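Local coordinates for protein GH3 beta-N-acetylglucosaminidase (Paenibacillaceae, PDB 6K5J) that removes terminal, non-reducing beta-linked N-acetylglucosamine residues by hydrolysis, as a family 3 glycoside hydrolase, at residues A[91-96]-A[407-412]; A[415-420]-A[516-521]; A[479-484]-A[491-496]. All blocks are in the same frame, centred on the assembly; numbering follows the deposited sequence.

Contact 1 (A[91-96]-A[407-412])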
ATOM      1  N   ARG A  91      -7.987   2.072   0.455  1.00 20.17           N
ATOM      2  CA  ARG A  91      -9.082   1.825   1.385  1.00 20.13           C
ATOM      3  C   ARG A  91     -10.387   2.467   0.953  1.00 22.41           C
ATOM      4  O   ARG A  91     -11.443   2.098   1.479  1.00 24.13           O
ATOM      5  CB  ARG A  91      -8.736   2.344   2.786  1.00 21.62           C
ATOM      6  CG  ARG A  91      -7.430   1.841   3.307  1.00 19.73           C
ATOM      7  CD  ARG A  91      -7.467   0.347   3.497  1.00 22.05           C
ATOM      8  NE  ARG A  91      -6.302  -0.065   4.258  1.00 22.85           N
ATOM      9  CZ  ARG A  91      -5.688  -1.228   4.119  1.00 32.66           C
ATOM     10  NH1 ARG A  91      -6.120  -2.140   3.244  1.00 27.22           N
ATOM     11  NH2 ARG A  91      -4.628  -1.469   4.859  1.00 27.28           N
ATOM     12  N   LEU A  92     -10.327   3.421   0.029  1.00 22.29           N
ATOM     13  CA  LEU A  92     -11.502   4.096  -0.505  1.00 23.15           C
ATOM     14  C   LEU A  92     -11.325   4.241  -2.006  1.00 21.48           C
ATOM     15  O   LEU A  92     -10.324   4.796  -2.461  1.00 21.66           O
ATOM     16  CB  LEU A  92     -11.692   5.472   0.147  1.00 22.77           C
ATOM     17  CG  LEU A  92     -12.851   6.292  -0.436  1.00 21.27           C
ATOM     18  CD1 LEU A  92     -14.194   5.602  -0.183  1.00 18.78           C
ATOM     19  CD2 LEU A  92     -12.837   7.700   0.138  1.00 21.40           C
ATOM     20  N   GLU A  93     -12.298   3.743  -2.770  1.00 19.92           N
ATOM     21  CA  GLU A  93     -12.384   4.015  -4.194  1.00 22.09           C
ATOM     22  C   GLU A  93     -13.678   4.708  -4.598  1.00 23.26           C
ATOM     23  O   GLU A  93     -13.722   5.311  -5.670  1.00 23.89           O
ATOM     24  CB  GLU A  93     -12.243   2.712  -5.003  1.00 27.28           C
ATOM     25  CG  GLU A  93     -11.027   1.866  -4.619  1.00 25.19           C
ATOM     26  CD  GLU A  93     -11.241   1.082  -3.337  1.00 28.14           C
ATOM     27  OE1 GLU A  93     -10.306   1.003  -2.513  1.00 29.67           O
ATOM     28  OE2 GLU A  93     -12.353   0.556  -3.128  1.00 27.91           O
ATOM     29  N   ASN A  94     -14.715   4.667  -3.764  1.00 23.58           N
ATOM     30  CA  ASN A  94     -15.986   5.281  -4.118  1.00 23.00           C
ATOM     31  C   ASN A  94     -15.860   6.797  -4.047  1.00 21.96           C
ATOM     32  O   ASN A  94     -15.578   7.340  -2.978  1.00 22.65           O
ATOM     33  CB  ASN A  94     -17.086   4.801  -3.173  1.00 22.13           C
ATOM     34  CG  ASN A  94     -18.453   5.334  -3.564  1.00 26.14           C
ATOM     35  OD1 ASN A  94     -18.801   5.372  -4.744  1.00 25.59           O
ATOM     36  ND2 ASN A  94     -19.224   5.754  -2.582  1.00 21.59           N
ATOM     37  N   GLY A  95     -16.061   7.478  -5.178  1.00 20.58           N
ATOM     38  CA  GLY A  95     -16.036   8.927  -5.184  1.00 22.60           C
ATOM     39  C   GLY A  95     -14.667   9.564  -5.220  1.00 22.08           C
ATOM     40  O   GLY A  95     -14.568  10.787  -5.062  1.00 19.47           O
ATOM     41  N   VAL A  96     -13.603   8.781  -5.400  1.00 20.11           N
ATOM     42  CA  VAL A  96     -12.251   9.307  -5.518  1.00 21.15           C
ATOM     43  C   VAL A  96     -11.595   8.665  -6.733  1.00 22.28           C
ATOM     44  O   VAL A  96     -12.071   7.662  -7.268  1.00 20.90           O
ATOM     45  CB  VAL A  96     -11.397   9.068  -4.250  1.00 20.38           C
ATOM     46  CG1 VAL A  96     -12.104   9.649  -3.028  1.00 19.70           C
ATOM     47  CG2 VAL A  96     -11.132   7.582  -4.052  1.00 22.93           C
ATOM     48  N   LEU A 407     -12.079  -6.536  -3.340  1.00 47.00           N
ATOM     49  CA  LEU A 407     -12.156  -5.195  -3.910  1.00 45.03           C
ATOM     50  C   LEU A 407     -12.717  -5.342  -5.315  1.00 46.71           C
ATOM     51  O   LEU A 407     -11.965  -5.461  -6.293  1.00 39.11           O
ATOM     52  CB  LEU A 407     -10.781  -4.527  -3.916  1.00 40.62           C
ATOM     53  CG  LEU A 407     -10.643  -3.088  -4.406  1.00 43.98           C
ATOM     54  CD1 LEU A 407     -11.899  -2.326  -4.056  1.00 45.86           C
ATOM     55  CD2 LEU A 407      -9.411  -2.440  -3.782  1.00 36.43           C
ATOM     56  N   PRO A 408     -14.044  -5.346  -5.456  1.00 48.02           N
ATOM     57  CA  PRO A 408     -14.640  -5.590  -6.775  1.00 47.90           C
ATOM     58  C   PRO A 408     -14.321  -4.457  -7.737  1.00 39.53           C
ATOM     59  O   PRO A 408     -14.240  -3.289  -7.350  1.00 47.32           O
ATOM     60  CB  PRO A 408     -16.142  -5.674  -6.479  1.00 51.52           C
ATOM     61  CG  PRO A 408     -16.322  -4.820  -5.261  1.00 52.44           C
ATOM     62  CD  PRO A 408     -15.057  -4.986  -4.446  1.00 51.13           C
ATOM     63  N   ARG A 409     -14.110  -4.825  -8.998  1.00 40.32           N
ATOM     64  CA  ARG A 409     -13.792  -3.880 -10.059  1.00 34.75           C
ATOM     65  C   ARG A 409     -14.868  -3.975 -11.131  1.00 31.94           C
ATOM     66  O   ARG A 409     -15.082  -5.050 -11.700  1.00 36.90           O
ATOM     67  CB  ARG A 409     -12.412  -4.166 -10.659  1.00 33.58           C
ATOM     68  CG  ARG A 409     -11.283  -4.209  -9.629  1.00 34.00           C
ATOM     69  CD  ARG A 409     -10.834  -2.809  -9.183  1.00 32.67           C
ATOM     70  NE  ARG A 409      -9.477  -2.851  -8.642  1.00 30.02           N
ATOM     71  CZ  ARG A 409      -8.897  -1.874  -7.948  1.00 31.20           C
ATOM     72  NH1 ARG A 409      -9.542  -0.739  -7.683  1.00 28.09           N
ATOM     73  NH2 ARG A 409      -7.657  -2.039  -7.508  1.00 32.59           N
ATOM     74  N   LYS A 410     -15.527  -2.851 -11.415  1.00 29.22           N
ATOM     75  CA  LYS A 410     -16.503  -2.821 -12.503  1.00 34.05           C
ATOM     76  C   LYS A 410     -15.835  -2.655 -13.867  1.00 33.26           C
ATOM     77  O   LYS A 410     -16.257  -3.274 -14.852  1.00 27.85           O
ATOM     78  CB  LYS A 410     -17.511  -1.695 -12.269  1.00 33.93           C
ATOM     79  CG  LYS A 410     -18.624  -1.644 -13.311  1.00 41.66           C
ATOM     80  CD  LYS A 410     -19.294  -0.283 -13.334  1.00 47.66           C
ATOM     81  CE  LYS A 410     -18.847   0.538 -14.537  1.00 50.62           C
ATOM     82  NZ  LYS A 410     -19.721   0.291 -15.720  1.00 52.07           N
ATOM     83  N   GLU A 411     -14.805  -1.812 -13.954  1.00 29.43           N
ATOM     84  CA  GLU A 411     -14.143  -1.539 -15.233  1.00 26.81           C
ATOM     85  C   GLU A 411     -13.068  -2.599 -15.484  1.00 25.19           C
ATOM     86  O   GLU A 411     -11.860  -2.359 -15.399  1.00 25.61           O
ATOM     87  CB  GLU A 411     -13.566  -0.127 -15.244  1.00 26.46           C
ATOM     88  CG  GLU A 411     -14.613   0.989 -15.165  1.00 30.73           C
ATOM     89  CD  GLU A 411     -14.939   1.418 -13.741  1.00 41.30           C
ATOM     90  OE1 GLU A 411     -14.483   0.770 -12.773  1.00 38.06           O
ATOM     91  OE2 GLU A 411     -15.648   2.432 -13.594  1.00 50.26           O
ATOM     92  N   THR A 412     -13.550  -3.806 -15.775  1.00 23.83           N
ATOM     93  CA  THR A 412     -12.710  -4.958 -16.061  1.00 21.66           C
ATOM     94  C   THR A 412     -12.092  -4.841 -17.452  1.00 21.91           C
ATOM     95  O   THR A 412     -12.446  -3.970 -18.249  1.00 22.05           O
ATOM     96  CB  THR A 412     -13.537  -6.244 -15.997  1.00 24.79           C
ATOM     97  OG1 THR A 412     -14.531  -6.209 -17.037  1.00 25.31           O
ATOM     98  CG2 THR A 412     -14.223  -6.386 -14.630  1.00 26.08           C
TER

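Contact 2 (A[415-420]-A[516-521])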
ATOM      1  N   TYR A 415     -14.906  -5.160 -19.754  1.00 23.01           N
ATOM      2  CA  TYR A 415     -15.595  -3.877 -19.855  1.00 22.24           C
ATOM      3  C   TYR A 415     -14.974  -2.996 -20.936  1.00 26.31           C
ATOM      4  O   TYR A 415     -15.677  -2.446 -21.793  1.00 22.68           O
ATOM      5  CB  TYR A 415     -15.563  -3.177 -18.495  1.00 24.08           C
ATOM      6  CG  TYR A 415     -16.053  -1.735 -18.497  1.00 25.84           C
ATOM      7  CD1 TYR A 415     -17.402  -1.436 -18.287  1.00 27.79           C
ATOM      8  CD2 TYR A 415     -15.167  -0.680 -18.703  1.00 26.37           C
ATOM      9  CE1 TYR A 415     -17.849  -0.119 -18.288  1.00 30.88           C
ATOM     10  CE2 TYR A 415     -15.598   0.633 -18.697  1.00 28.91           C
ATOM     11  CZ  TYR A 415     -16.942   0.907 -18.488  1.00 34.82           C
ATOM     12  OH  TYR A 415     -17.373   2.210 -18.487  1.00 36.45           O
ATOM     13  N   TRP A 416     -13.647  -2.851 -20.920  1.00 22.82           N
ATOM     14  CA  TRP A 416     -13.020  -1.960 -21.895  1.00 23.87           C
ATOM     15  C   TRP A 416     -13.028  -2.563 -23.295  1.00 24.39           C
ATOM     16  O   TRP A 416     -13.182  -1.840 -24.287  1.00 26.22           O
ATOM     17  CB  TRP A 416     -11.597  -1.619 -21.459  1.00 19.47           C
ATOM     18  CG  TRP A 416     -11.578  -0.766 -20.234  1.00 19.49           C
ATOM     19  CD1 TRP A 416     -11.215  -1.146 -18.982  1.00 20.79           C
ATOM     20  CD2 TRP A 416     -11.955   0.609 -20.145  1.00 22.34           C
ATOM     21  NE1 TRP A 416     -11.332  -0.087 -18.110  1.00 21.76           N
ATOM     22  CE2 TRP A 416     -11.784   1.003 -18.803  1.00 24.03           C
ATOM     23  CE3 TRP A 416     -12.413   1.551 -21.074  1.00 24.38           C
ATOM     24  CZ2 TRP A 416     -12.046   2.304 -18.366  1.00 22.81           C
ATOM     25  CZ3 TRP A 416     -12.683   2.833 -20.641  1.00 26.19           C
ATOM     26  CH2 TRP A 416     -12.499   3.199 -19.296  1.00 25.05           C
ATOM     27  N   LEU A 417     -12.837  -3.876 -23.409  1.00 23.38           N
ATOM     28  CA  LEU A 417     -12.905  -4.483 -24.733  1.00 22.54           C
ATOM     29  C   LEU A 417     -14.302  -4.329 -25.320  1.00 25.98           C
ATOM     30  O   LEU A 417     -14.455  -4.025 -26.510  1.00 26.27           O
ATOM     31  CB  LEU A 417     -12.498  -5.950 -24.667  1.00 22.00           C
ATOM     32  CG  LEU A 417     -11.007  -6.226 -24.469  1.00 20.62           C
ATOM     33  CD1 LEU A 417     -10.780  -7.710 -24.323  1.00 20.22           C
ATOM     34  CD2 LEU A 417     -10.184  -5.664 -25.634  1.00 21.80           C
ATOM     35  N   LYS A 418     -15.330  -4.519 -24.488  1.00 24.39           N
ATOM     36  CA  LYS A 418     -16.705  -4.297 -24.924  1.00 29.52           C
ATOM     37  C   LYS A 418     -16.920  -2.857 -25.370  1.00 30.80           C
ATOM     38  O   LYS A 418     -17.593  -2.601 -26.378  1.00 31.08           O
ATOM     39  CB  LYS A 418     -17.667  -4.652 -23.789  1.00 26.95           C
ATOM     40  CG  LYS A 418     -17.918  -6.135 -23.645  1.00 26.57           C
ATOM     41  CD  LYS A 418     -18.798  -6.434 -22.425  1.00 27.62           C
ATOM     42  CE  LYS A 418     -18.956  -7.937 -22.237  1.00 27.68           C
ATOM     43  NZ  LYS A 418     -19.409  -8.293 -20.856  1.00 39.61           N
ATOM     44  N   SER A 419     -16.359  -1.897 -24.637  1.00 25.20           N
ATOM     45  CA  SER A 419     -16.538  -0.511 -25.041  1.00 28.41           C
ATOM     46  C   SER A 419     -15.876  -0.222 -26.382  1.00 31.08           C
ATOM     47  O   SER A 419     -16.273   0.727 -27.066  1.00 32.16           O
ATOM     48  CB  SER A 419     -16.008   0.428 -23.951  1.00 29.27           C
ATOM     49  OG  SER A 419     -14.634   0.715 -24.151  1.00 35.38           O
ATOM     50  N   ALA A 420     -14.895  -1.023 -26.783  1.00 28.79           N
ATOM     51  CA  ALA A 420     -14.239  -0.854 -28.068  1.00 29.76           C
ATOM     52  C   ALA A 420     -14.964  -1.577 -29.195  1.00 31.55           C
ATOM     53  O   ALA A 420     -14.503  -1.526 -30.339  1.00 33.15           O
ATOM     54  CB  ALA A 420     -12.792  -1.344 -27.990  1.00 27.57           C
ATOM     55  N   VAL A 516      -3.707  -1.906 -25.737  1.00 19.81           N
ATOM     56  CA  VAL A 516      -2.554  -2.648 -26.250  1.00 19.52           C
ATOM     57  C   VAL A 516      -3.017  -3.869 -27.039  1.00 21.40           C
ATOM     58  O   VAL A 516      -2.576  -4.104 -28.174  1.00 20.38           O
ATOM     59  CB  VAL A 516      -1.619  -3.051 -25.097  1.00 18.05           C
ATOM     60  CG1 VAL A 516      -0.627  -4.137 -25.562  1.00 21.53           C
ATOM     61  CG2 VAL A 516      -0.879  -1.840 -24.561  1.00 18.77           C
ATOM     62  N   LEU A 517      -3.902  -4.673 -26.439  1.00 19.00           N
ATOM     63  CA  LEU A 517      -4.344  -5.928 -27.038  1.00 19.92           C
ATOM     64  C   LEU A 517      -5.103  -5.718 -28.339  1.00 22.26           C
ATOM     65  O   LEU A 517      -5.131  -6.624 -29.178  1.00 22.31           O
ATOM     66  CB  LEU A 517      -5.232  -6.693 -26.049  1.00 21.95           C
ATOM     67  CG  LEU A 517      -4.578  -7.134 -24.746  1.00 22.14           C
ATOM     68  CD1 LEU A 517      -5.576  -7.869 -23.844  1.00 23.97           C
ATOM     69  CD2 LEU A 517      -3.366  -8.002 -25.050  1.00 26.04           C
ATOM     70  N   THR A 518      -5.718  -4.550 -28.533  1.00 21.62           N
ATOM     71  CA  THR A 518      -6.420  -4.244 -29.769  1.00 22.73           C
ATOM     72  C   THR A 518      -5.569  -3.433 -30.747  1.00 25.74           C
ATOM     73  O   THR A 518      -6.094  -2.941 -31.746  1.00 25.87           O
ATOM     74  CB  THR A 518      -7.732  -3.503 -29.459  1.00 22.85           C
ATOM     75  OG1 THR A 518      -7.453  -2.294 -28.744  1.00 24.09           O
ATOM     76  CG2 THR A 518      -8.636  -4.368 -28.604  1.00 24.79           C
ATOM     77  N   GLY A 519      -4.276  -3.259 -30.474  1.00 21.53           N
ATOM     78  CA  GLY A 519      -3.423  -2.559 -31.420  1.00 20.86           C
ATOM     79  C   GLY A 519      -3.619  -1.060 -31.495  1.00 24.29           C
ATOM     80  O   GLY A 519      -3.149  -0.426 -32.445  1.00 21.92           O
ATOM     81  N   GLN A 520      -4.302  -0.465 -30.518  1.00 19.82           N
ATOM     82  CA  GLN A 520      -4.510   0.976 -30.559  1.00 21.50           C
ATOM     83  C   GLN A 520      -3.310   1.750 -30.023  1.00 20.30           C
ATOM     84  O   GLN A 520      -3.030   2.854 -30.506  1.00 19.58           O
ATOM     85  CB  GLN A 520      -5.779   1.336 -29.780  1.00 20.53           C
ATOM     86  CG  GLN A 520      -7.033   0.787 -30.469  1.00 28.37           C
ATOM     87  CD  GLN A 520      -8.295   1.044 -29.680  1.00 34.96           C
ATOM     88  OE1 GLN A 520      -8.811   2.165 -29.675  1.00 35.38           O
ATOM     89  NE2 GLN A 520      -8.811   0.007 -29.011  1.00 35.42           N
ATOM     90  N   ILE A 521      -2.597   1.203 -29.035  1.00 17.96           N
ATOM     91  CA  ILE A 521      -1.360   1.810 -28.553  1.00 19.27           C
ATOM     92  C   ILE A 521      -0.273   0.747 -28.530  1.00 21.63           C
ATOM     93  O   ILE A 521      -0.541  -0.456 -28.496  1.00 17.96           O
ATOM     94  CB  ILE A 521      -1.514   2.451 -27.153  1.00 17.09           C
ATOM     95  CG1 ILE A 521      -1.809   1.378 -26.087  1.00 17.77           C
ATOM     96  CG2 ILE A 521      -2.627   3.513 -27.155  1.00 19.20           C
ATOM     97  CD1 ILE A 521      -2.032   1.986 -24.650  1.00 19.81           C
TER

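Contact 3 (A[479-484]-A[491-496])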
ATOM      1  N   LEU A 479      -3.943 -18.128 -26.862  1.00 27.71           N
ATOM      2  CA  LEU A 479      -3.994 -17.669 -25.478  1.00 25.53           C
ATOM      3  C   LEU A 479      -3.056 -16.484 -25.280  1.00 25.30           C
ATOM      4  O   LEU A 479      -1.880 -16.553 -25.653  1.00 26.24           O
ATOM      5  CB  LEU A 479      -3.599 -18.796 -24.526  1.00 26.10           C
ATOM      6  CG  LEU A 479      -3.409 -18.394 -23.056  1.00 22.37           C
ATOM      7  CD1 LEU A 479      -4.751 -18.035 -22.449  1.00 21.64           C
ATOM      8  CD2 LEU A 479      -2.745 -19.532 -22.277  1.00 23.52           C
ATOM      9  N   ILE A 480      -3.578 -15.405 -24.699  1.00 22.82           N
ATOM     10  CA  ILE A 480      -2.779 -14.304 -24.169  1.00 23.40           C
ATOM     11  C   ILE A 480      -2.983 -14.272 -22.658  1.00 22.55           C
ATOM     12  O   ILE A 480      -4.115 -14.383 -22.180  1.00 22.69           O
ATOM     13  CB  ILE A 480      -3.184 -12.947 -24.785  1.00 26.35           C
ATOM     14  CG1 ILE A 480      -2.887 -12.904 -26.284  1.00 26.79           C
ATOM     15  CG2 ILE A 480      -2.491 -11.773 -24.067  1.00 21.94           C
ATOM     16  CD1 ILE A 480      -3.553 -11.707 -26.989  1.00 28.02           C
ATOM     17  N   VAL A 481      -1.904 -14.099 -21.903  1.00 22.34           N
ATOM     18  CA  VAL A 481      -1.991 -13.918 -20.457  1.00 20.16           C
ATOM     19  C   VAL A 481      -1.546 -12.496 -20.126  1.00 20.04           C
ATOM     20  O   VAL A 481      -0.527 -12.019 -20.638  1.00 20.88           O
ATOM     21  CB  VAL A 481      -1.153 -14.967 -19.706  1.00 22.38           C
ATOM     22  CG1 VAL A 481      -1.283 -14.785 -18.183  1.00 23.68           C
ATOM     23  CG2 VAL A 481      -1.596 -16.365 -20.102  1.00 22.24           C
ATOM     24  N   ALA A 482      -2.325 -11.814 -19.293  1.00 19.08           N
ATOM     25  CA  ALA A 482      -1.993 -10.484 -18.804  1.00 19.52           C
ATOM     26  C   ALA A 482      -2.105 -10.511 -17.289  1.00 20.59           C
ATOM     27  O   ALA A 482      -3.189 -10.755 -16.753  1.00 20.53           O
ATOM     28  CB  ALA A 482      -2.923  -9.424 -19.402  1.00 18.62           C
ATOM     29  N   SER A 483      -0.989 -10.292 -16.600  1.00 20.11           N
ATOM     30  CA  SER A 483      -0.997 -10.332 -15.146  1.00 17.95           C
ATOM     31  C   SER A 483      -1.497  -8.999 -14.611  1.00 20.51           C
ATOM     32  O   SER A 483      -1.041  -7.933 -15.046  1.00 20.89           O
ATOM     33  CB  SER A 483       0.398 -10.650 -14.595  1.00 19.15           C
ATOM     34  OG  SER A 483       1.394  -9.821 -15.176  1.00 18.86           O
ATOM     35  N   ALA A 484      -2.444  -9.066 -13.676  1.00 18.88           N
ATOM     36  CA  ALA A 484      -3.032  -7.884 -13.056  1.00 20.69           C
ATOM     37  C   ALA A 484      -2.656  -7.759 -11.586  1.00 19.76           C
ATOM     38  O   ALA A 484      -3.253  -6.951 -10.861  1.00 18.53           O
ATOM     39  CB  ALA A 484      -4.555  -7.901 -13.210  1.00 17.78           C
ATOM     40  N   ASN A 491       6.873 -16.702 -14.291  1.00 22.35           N
ATOM     41  CA  ASN A 491       7.823 -17.711 -13.818  1.00 23.41           C
ATOM     42  C   ASN A 491       7.167 -19.066 -13.601  1.00 25.83           C
ATOM     43  O   ASN A 491       7.864 -20.089 -13.606  1.00 24.83           O
ATOM     44  CB  ASN A 491       8.476 -17.263 -12.503  1.00 20.15           C
ATOM     45  CG  ASN A 491       9.418 -16.098 -12.688  1.00 23.21           C
ATOM     46  OD1 ASN A 491       9.849 -15.808 -13.803  1.00 22.78           O
ATOM     47  ND2 ASN A 491       9.750 -15.424 -11.592  1.00 22.98           N
ATOM     48  N   ALA A 492       5.853 -19.091 -13.396  1.00 21.99           N
ATOM     49  CA  ALA A 492       5.095 -20.314 -13.194  1.00 26.05           C
ATOM     50  C   ALA A 492       4.364 -20.772 -14.449  1.00 26.73           C
ATOM     51  O   ALA A 492       3.577 -21.718 -14.371  1.00 24.70           O
ATOM     52  CB  ALA A 492       4.090 -20.131 -12.053  1.00 24.80           C
ATOM     53  N   LEU A 493       4.603 -20.128 -15.594  1.00 22.04           N
ATOM     54  CA  LEU A 493       3.812 -20.347 -16.812  1.00 25.36           C
ATOM     55  C   LEU A 493       4.717 -20.614 -18.016  1.00 26.29           C
ATOM     56  O   LEU A 493       4.725 -19.854 -18.990  1.00 25.56           O
ATOM     57  CB  LEU A 493       2.900 -19.144 -17.072  1.00 20.94           C
ATOM     58  CG  LEU A 493       1.923 -18.812 -15.948  1.00 22.60           C
ATOM     59  CD1 LEU A 493       1.237 -17.462 -16.210  1.00 22.22           C
ATOM     60  CD2 LEU A 493       0.879 -19.926 -15.780  1.00 26.64           C
ATOM     61  N   PRO A 494       5.477 -21.713 -17.999  1.00 29.00           N
ATOM     62  CA  PRO A 494       6.477 -21.918 -19.062  1.00 28.26           C
ATOM     63  C   PRO A 494       5.889 -22.178 -20.445  1.00 27.46           C
ATOM     64  O   PRO A 494       6.591 -21.954 -21.438  1.00 31.52           O
ATOM     65  CB  PRO A 494       7.290 -23.123 -18.555  1.00 31.25           C
ATOM     66  CG  PRO A 494       6.372 -23.836 -17.616  1.00 28.20           C
ATOM     67  CD  PRO A 494       5.520 -22.778 -16.976  1.00 26.78           C
ATOM     68  N   THR A 495       4.635 -22.620 -20.548  1.00 27.18           N
ATOM     69  CA  THR A 495       4.022 -22.918 -21.837  1.00 29.35           C
ATOM     70  C   THR A 495       3.363 -21.704 -22.479  1.00 31.65           C
ATOM     71  O   THR A 495       3.068 -21.732 -23.682  1.00 29.66           O
ATOM     72  CB  THR A 495       2.985 -24.033 -21.670  1.00 31.69           C
ATOM     73  OG1 THR A 495       3.509 -25.023 -20.776  1.00 33.23           O
ATOM     74  CG2 THR A 495       2.649 -24.688 -23.015  1.00 31.45           C
ATOM     75  N   VAL A 496       3.139 -20.638 -21.707  1.00 27.31           N
ATOM     76  CA  VAL A 496       2.463 -19.454 -22.232  1.00 26.25           C
ATOM     77  C   VAL A 496       3.351 -18.788 -23.272  1.00 27.44           C
ATOM     78  O   VAL A 496       4.559 -18.626 -23.066  1.00 27.03           O
ATOM     79  CB  VAL A 496       2.111 -18.508 -21.072  1.00 25.00           C
ATOM     80  CG1 VAL A 496       1.767 -17.112 -21.568  1.00 22.43           C
ATOM     81  CG2 VAL A 496       0.973 -19.088 -20.271  1.00 22.42           C
TER

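Contact 1 (A[91-96]-A[407-412])
Glu93 lays its carboxylate against the forked end of Leu407, the two side chains arriving from opposite directions. The tight point is a single one: OE2 of Glu93 stands 3.1 Å from CD1 of Leu407, a short approach for an oxygen and a methyl. The other oxygen is more relaxed, with Glu93 OE1 3.8 Å from Leu407 CD2, and the carboxylate carbon lies between these two approaches. Glu93 reaches this place through a bend at chi2 (78°), which folds the acid back instead of extending it. Leu407 has a chi2 of 33°, away from the usual staggered values, which may reflect the tight fit. Its CG in turn rests 4.1 Å above one face of the Arg409 guanidinium, over the centre of the group.

Away from this point the contact loosens; it is a surface one, its touching residues all partly exposed. Arg409 NH1 comes to 4.3 Å from Glu93 CG, and the opposite charges do not pair, OE2 of Glu93 being 5.5 Å from NH1 of Arg409. Each has better partners: Glu93 OE1 takes a salt bridge from Arg50 and a hydrogen bond with Thr90, while Arg409 bonds to Asn505 and to the carbonyl of Gly87. With an alanine in place of Glu93, Arg50 would probably lose this salt-bridge partner, Thr90 a hydrogen-bond mate, and the end of Leu407 its cover. The touch joins a type II turn of the TIM-barrel part to the loop after strand 390-396, consistent with the two-domain build of many family 3 glycoside hydrolases.

Contact 2 (A[415-420]-A[516-521])
In Leu417 a chi1 of -73° puts CG anti to the carbonyl carbon; CD1 continues the chain in extended form, and CD2, the other branch, is the one that meets Thr518. The threonine answers with its methyl: CG2 is likewise anti to the carbonyl carbon, while OG1 sits between backbone N and carbonyl carbon (chi1 59°). The two side chains slide past each other in opposite directions, and CD2 of Leu417 meets CG2 of Thr518 at 3.6 Å. This methyl pair is the close part of the contact.

Turning the methyl outward leaves the hydroxyl on the side of its own chain, where it is well used. NE2 of Gln520 gives Thr518 OG1 a hydrogen bond of 2.7 Å, nearly straight at 167° and close to the plane of the amide, so the bond holds that amide in a definite rotation. The same hydroxyl also bonds to the carbonyl oxygen of Ala514, one helical turn back. Held this way, the amide lies near the end of the other helix, with Gln520 NE2 4.3 Å from the CB of Ala420, a loose contact, Gln520 being on the exposed side. On that helix OG of Ser419 turns back to the carbonyl O of Trp416 at 2.9 Å.

Around this pair, Trp416 packs on Met510, Arg511 and Ala514 of helix 507-517, while the buried Leu417 reaches Val424. Both segments contain the C-terminal end of a helix, and helix 507-517 closes in a Schellman motif with Gly519 at C-prime, its positive phi allowing Gln520 N to return to Leu515 O. Two helix ends packed side by side against the six-stranded mixed sheet are consistent with the alpha/beta sandwich domain that follows the barrel in two-domain family 3 enzymes.

Contact 3 (A[479-484]-A[491-496])
Val481 and Val496 meet with no flat group between them: neither ring, amide nor guanidinium takes part, and the whole contact is made by branched aliphatic ends. CG2 of Val481 is the atom at the middle of the contact. It lies 3.7 Å from CG1 of Val496 and equally near that residue's CG2, so one methyl faces the fork of the other valine, the two side chains crossing at about a right angle. The second branch of Val481 serves another neighbour: with CG1 anti to the backbone N (chi1 -179°), it points to CD1 of Leu493 at 4.2 Å. One valine thus bridges the first and last residues of the type I turn 493-496. Leu479, two residues back on the strand and on the same side, adds its CD2 at 4.2 Å from CG2 of Val496.

Helix 462-472 packs on the cluster, Ile468 touching both Leu493 and Val496. The side-chain contact itself is apolar, which suggests it is held by shape and burial, while the backbone of Val481 bonds to Thr498 and Phe500 further on. The turn's polar atoms are met by its own bond from Val496 N to Leu493 O and by Arg377, whose NH1 bonds to the carbonyl oxygens of Leu493 and Val496, so the interface to the strand can stay wholly apolar.

Overall arrangement
Contact 1 is the surface one, joining the barrel loop 91-96 to the C-terminal part, and the only one of the three where a charged group does the touching. Contacts 2 and 3 both belong to the C-terminal part, contact 3 using strand 478-483 of the six-stranded sheet and contact 2 two helix ends packed against its opposite face. Contact 2 is partly buried, whereas contact 3 is buried and wholly aliphatic. Ile480, turned away from the loop of contact 3, meets Leu517 of contact 2 through CG2 and CD2 at 4.0 Å. The loop of contact 1 leads straight into the helix of contact 2, where Lys410 packs on Tyr415 and Glu411 on Trp416.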